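Glucokinase (Enterococcus faecalis, PDB 2QM1) probably phosphorylates glucose at the expense of ATP, as a zinc-containing glucokinase of the ROK family. Local coordinates at residues Phe20-Thr25 with Glu66-Ile71. Sequence-based numbering, arbitrary orientation.
Sequences FAILTT and EDFVGI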
ATOM      1  N   PHE B  20       4.247  -4.687 -29.590  1.00 37.02           N
ATOM      2  CA  PHE B  20       3.920  -3.287 -29.889  1.00 37.34           C
ATOM      3  C   PHE B  20       2.456  -3.208 -30.254  1.00 37.91           C
ATOM      4  O   PHE B  20       1.871  -4.197 -30.769  1.00 36.43           O
ATOM      5  CB  PHE B  20       4.721  -2.802 -31.081  1.00 36.86           C
ATOM      6  CG  PHE B  20       6.193  -3.012 -30.962  1.00 35.71           C
ATOM      7  CD1 PHE B  20       7.025  -1.962 -30.622  1.00 37.77           C
ATOM      8  CD2 PHE B  20       6.764  -4.251 -31.237  1.00 40.05           C
ATOM      9  CE1 PHE B  20       8.404  -2.152 -30.519  1.00 40.30           C
ATOM     10  CE2 PHE B  20       8.149  -4.448 -31.115  1.00 41.80           C
ATOM     11  CZ  PHE B  20       8.967  -3.394 -30.778  1.00 39.80           C
ATOM     12  N   ALA B  21       1.846  -2.060 -29.967  1.00 37.05           N
ATOM     13  CA  ALA B  21       0.551  -1.763 -30.568  1.00 38.26           C
ATOM     14  C   ALA B  21       0.459  -0.300 -30.841  1.00 38.50           C
ATOM     15  O   ALA B  21       1.112   0.486 -30.166  1.00 38.63           O
ATOM     16  CB  ALA B  21      -0.601  -2.171 -29.680  1.00 36.31           C
ATOM     17  N   ILE B  22      -0.410   0.015 -31.798  1.00 38.33           N
ATOM     18  CA  ILE B  22      -0.837   1.347 -32.110  1.00 39.25           C
ATOM     19  C   ILE B  22      -2.314   1.425 -31.799  1.00 39.23           C
ATOM     20  O   ILE B  22      -3.114   0.581 -32.217  1.00 37.90           O
ATOM     21  CB  ILE B  22      -0.572   1.703 -33.569  1.00 39.45           C
ATOM     22  CG1 ILE B  22       0.941   1.850 -33.810  1.00 37.68           C
ATOM     23  CG2 ILE B  22      -1.271   2.990 -33.916  1.00 40.75           C
ATOM     24  CD1 ILE B  22       1.298   1.754 -35.243  1.00 37.81           C
ATOM     25  N   LEU B  23      -2.668   2.457 -31.048  1.00 38.57           N
ATOM     26  CA  LEU B  23      -3.999   2.524 -30.514  1.00 38.97           C
ATOM     27  C   LEU B  23      -4.559   3.893 -30.755  1.00 39.05           C
ATOM     28  O   LEU B  23      -3.795   4.842 -30.934  1.00 39.02           O
ATOM     29  CB  LEU B  23      -3.929   2.258 -28.999  1.00 37.89           C
ATOM     30  CG  LEU B  23      -3.542   0.870 -28.472  1.00 41.34           C
ATOM     31  CD1 LEU B  23      -2.056   0.743 -28.204  1.00 41.33           C
ATOM     32  CD2 LEU B  23      -4.282   0.542 -27.169  1.00 41.69           C
ATOM     33  N   THR B  24      -5.887   4.013 -30.739  1.00 39.34           N
ATOM     34  CA  THR B  24      -6.517   5.343 -30.717  1.00 39.67           C
ATOM     35  C   THR B  24      -6.286   5.934 -29.339  1.00 40.25           C
ATOM     36  O   THR B  24      -5.963   5.192 -28.383  1.00 39.48           O
ATOM     37  CB  THR B  24      -8.053   5.289 -30.915  1.00 38.94           C
ATOM     38  OG1 THR B  24      -8.635   4.615 -29.795  1.00 41.63           O
ATOM     39  CG2 THR B  24      -8.443   4.551 -32.208  1.00 38.49           C
ATOM     40  N   THR B  25      -6.459   7.254 -29.219  1.00 40.91           N
ATOM     41  CA  THR B  25      -6.286   7.896 -27.935  1.00 42.11           C
ATOM     42  C   THR B  25      -7.318   7.430 -26.922  1.00 43.51           C
ATOM     43  O   THR B  25      -7.107   7.626 -25.758  1.00 44.25           O
ATOM     44  CB  THR B  25      -6.271   9.446 -27.994  1.00 42.76           C
ATOM     45  OG1 THR B  25      -7.537   9.922 -28.476  1.00 43.58           O
ATOM     46  CG2 THR B  25      -5.075  10.001 -28.894  1.00 39.62           C
ATOM     47  N   GLU B  66       3.488  12.707 -37.127  1.00 49.95           N
ATOM     48  CA  GLU B  66       2.888  13.724 -36.283  1.00 49.60           C
ATOM     49  C   GLU B  66       1.488  13.353 -35.820  1.00 48.43           C
ATOM     50  O   GLU B  66       0.924  14.047 -34.998  1.00 47.47           O
ATOM     51  CB  GLU B  66       2.835  15.042 -37.033  1.00 50.39           C
ATOM     52  CG  GLU B  66       1.864  15.070 -38.215  1.00 53.45           C
ATOM     53  CD  GLU B  66       2.456  14.639 -39.553  1.00 57.24           C
ATOM     54  OE1 GLU B  66       1.768  14.881 -40.567  1.00 59.33           O
ATOM     55  OE2 GLU B  66       3.577  14.072 -39.617  1.00 57.48           O
ATOM     56  N   ASP B  67       0.918  12.283 -36.368  1.00 47.29           N
ATOM     57  CA  ASP B  67      -0.280  11.683 -35.766  1.00 46.99           C
ATOM     58  C   ASP B  67      -0.009  11.098 -34.384  1.00 45.44           C
ATOM     59  O   ASP B  67      -0.946  10.914 -33.617  1.00 46.17           O
ATOM     60  CB  ASP B  67      -0.846  10.540 -36.605  1.00 47.87           C
ATOM     61  CG  ASP B  67      -1.682  11.003 -37.788  1.00 50.67           C
ATOM     62  OD1 ASP B  67      -1.742  12.225 -38.113  1.00 51.15           O
ATOM     63  OD2 ASP B  67      -2.251  10.081 -38.427  1.00 54.65           O
ATOM     64  N   PHE B  68       1.242  10.741 -34.089  1.00 43.99           N
ATOM     65  CA  PHE B  68       1.567  10.041 -32.835  1.00 42.77           C
ATOM     66  C   PHE B  68       1.670  11.030 -31.685  1.00 41.55           C
ATOM     67  O   PHE B  68       2.490  11.964 -31.751  1.00 40.41           O
ATOM     68  CB  PHE B  68       2.878   9.229 -32.931  1.00 43.09           C
ATOM     69  CG  PHE B  68       2.783   8.021 -33.847  1.00 44.43           C
ATOM     70  CD1 PHE B  68       3.438   8.016 -35.052  1.00 42.74           C
ATOM     71  CD2 PHE B  68       2.018   6.914 -33.501  1.00 42.75           C
ATOM     72  CE1 PHE B  68       3.334   6.936 -35.901  1.00 45.36           C
ATOM     73  CE2 PHE B  68       1.935   5.826 -34.346  1.00 42.71           C
ATOM     74  CZ  PHE B  68       2.597   5.834 -35.535  1.00 43.85           C
ATOM     75  N   VAL B  69       0.829  10.839 -30.656  1.00 39.23           N
ATOM     76  CA  VAL B  69       0.800  11.753 -29.488  1.00 40.38           C
ATOM     77  C   VAL B  69       1.985  11.414 -28.578  1.00 39.67           C
ATOM     78  O   VAL B  69       2.683  12.300 -28.022  1.00 40.58           O
ATOM     79  CB  VAL B  69      -0.559  11.653 -28.731  1.00 40.90           C
ATOM     80  CG1 VAL B  69      -0.484  12.316 -27.333  1.00 43.09           C
ATOM     81  CG2 VAL B  69      -1.699  12.210 -29.594  1.00 38.90           C
ATOM     82  N   GLY B  70       2.231  10.122 -28.462  1.00 38.29           N
ATOM     83  CA  GLY B  70       3.507   9.635 -27.930  1.00 37.85           C
ATOM     84  C   GLY B  70       3.640   8.128 -27.814  1.00 35.86           C
ATOM     85  O   GLY B  70       2.795   7.367 -28.298  1.00 35.98           O
ATOM     86  N   ILE B  71       4.677   7.698 -27.107  1.00 35.92           N
ATOM     87  CA  ILE B  71       4.999   6.242 -26.934  1.00 35.36           C
ATOM     88  C   ILE B  71       5.069   5.955 -25.446  1.00 37.08           C
ATOM     89  O   ILE B  71       5.786   6.651 -24.703  1.00 38.49           O
ATOM     90  CB  ILE B  71       6.399   5.901 -27.549  1.00 34.20           C
ATOM     91  CG1 ILE B  71       6.406   6.105 -29.051  1.00 36.49           C
ATOM     92  CG2 ILE B  71       6.815   4.452 -27.319  1.00 32.16           C
ATOM     93  CD1 ILE B  71       7.807   6.430 -29.605  1.00 40.09           C
TER
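Ile-22 and Phe-68 meet at the margin of the phenyl ring: CG1 of Ile-22 lies 4.1 Å from CE2 of Phe-68, near the ring plane, and therefore touches the edge of the aromatic group and not one of its faces. The two side chains lie nearly perpendicular. Neither CB is aimed directly at the other segment, and it is the outer atoms that close the distance. With chi1 at -69°, CG of Phe-68 points away from its own carbonyl carbon and lies on the side of the backbone N, which carries the ring out toward the isoleucine; in Ile-22 the CG1 branch takes the equivalent place (chi1 -70°). The CA atoms of these two residues remain 9.0 Å apart, too far for the backbones to pair. The reason is the strand order of the mixed sheet: strand 7-13 runs between 17-24 and 68-75, antiparallel to the first and parallel to the second, as in the N-terminal half of the actin-like ATPase fold to which ROK kinases belong. Ile-22 and Phe-68 thus reach across this middle strand on one face of the sheet, and both also touch Ile-9 from it. Ile-58 of helix 46-60 packs on Phe-68 and extends the apolar cluster, in which Ile-22 and Phe-68 are both buried. A second, more peripheral touch is made by Thr-25, whose methyl CG2 approaches CG2 of Val-69 at 4.1 Å, again with one side chain set crosswise to the other. Val-69 directs its CB toward the 20-25 segment, and Lys-6, just ahead of the middle strand, touches both Thr-25 and Val-69.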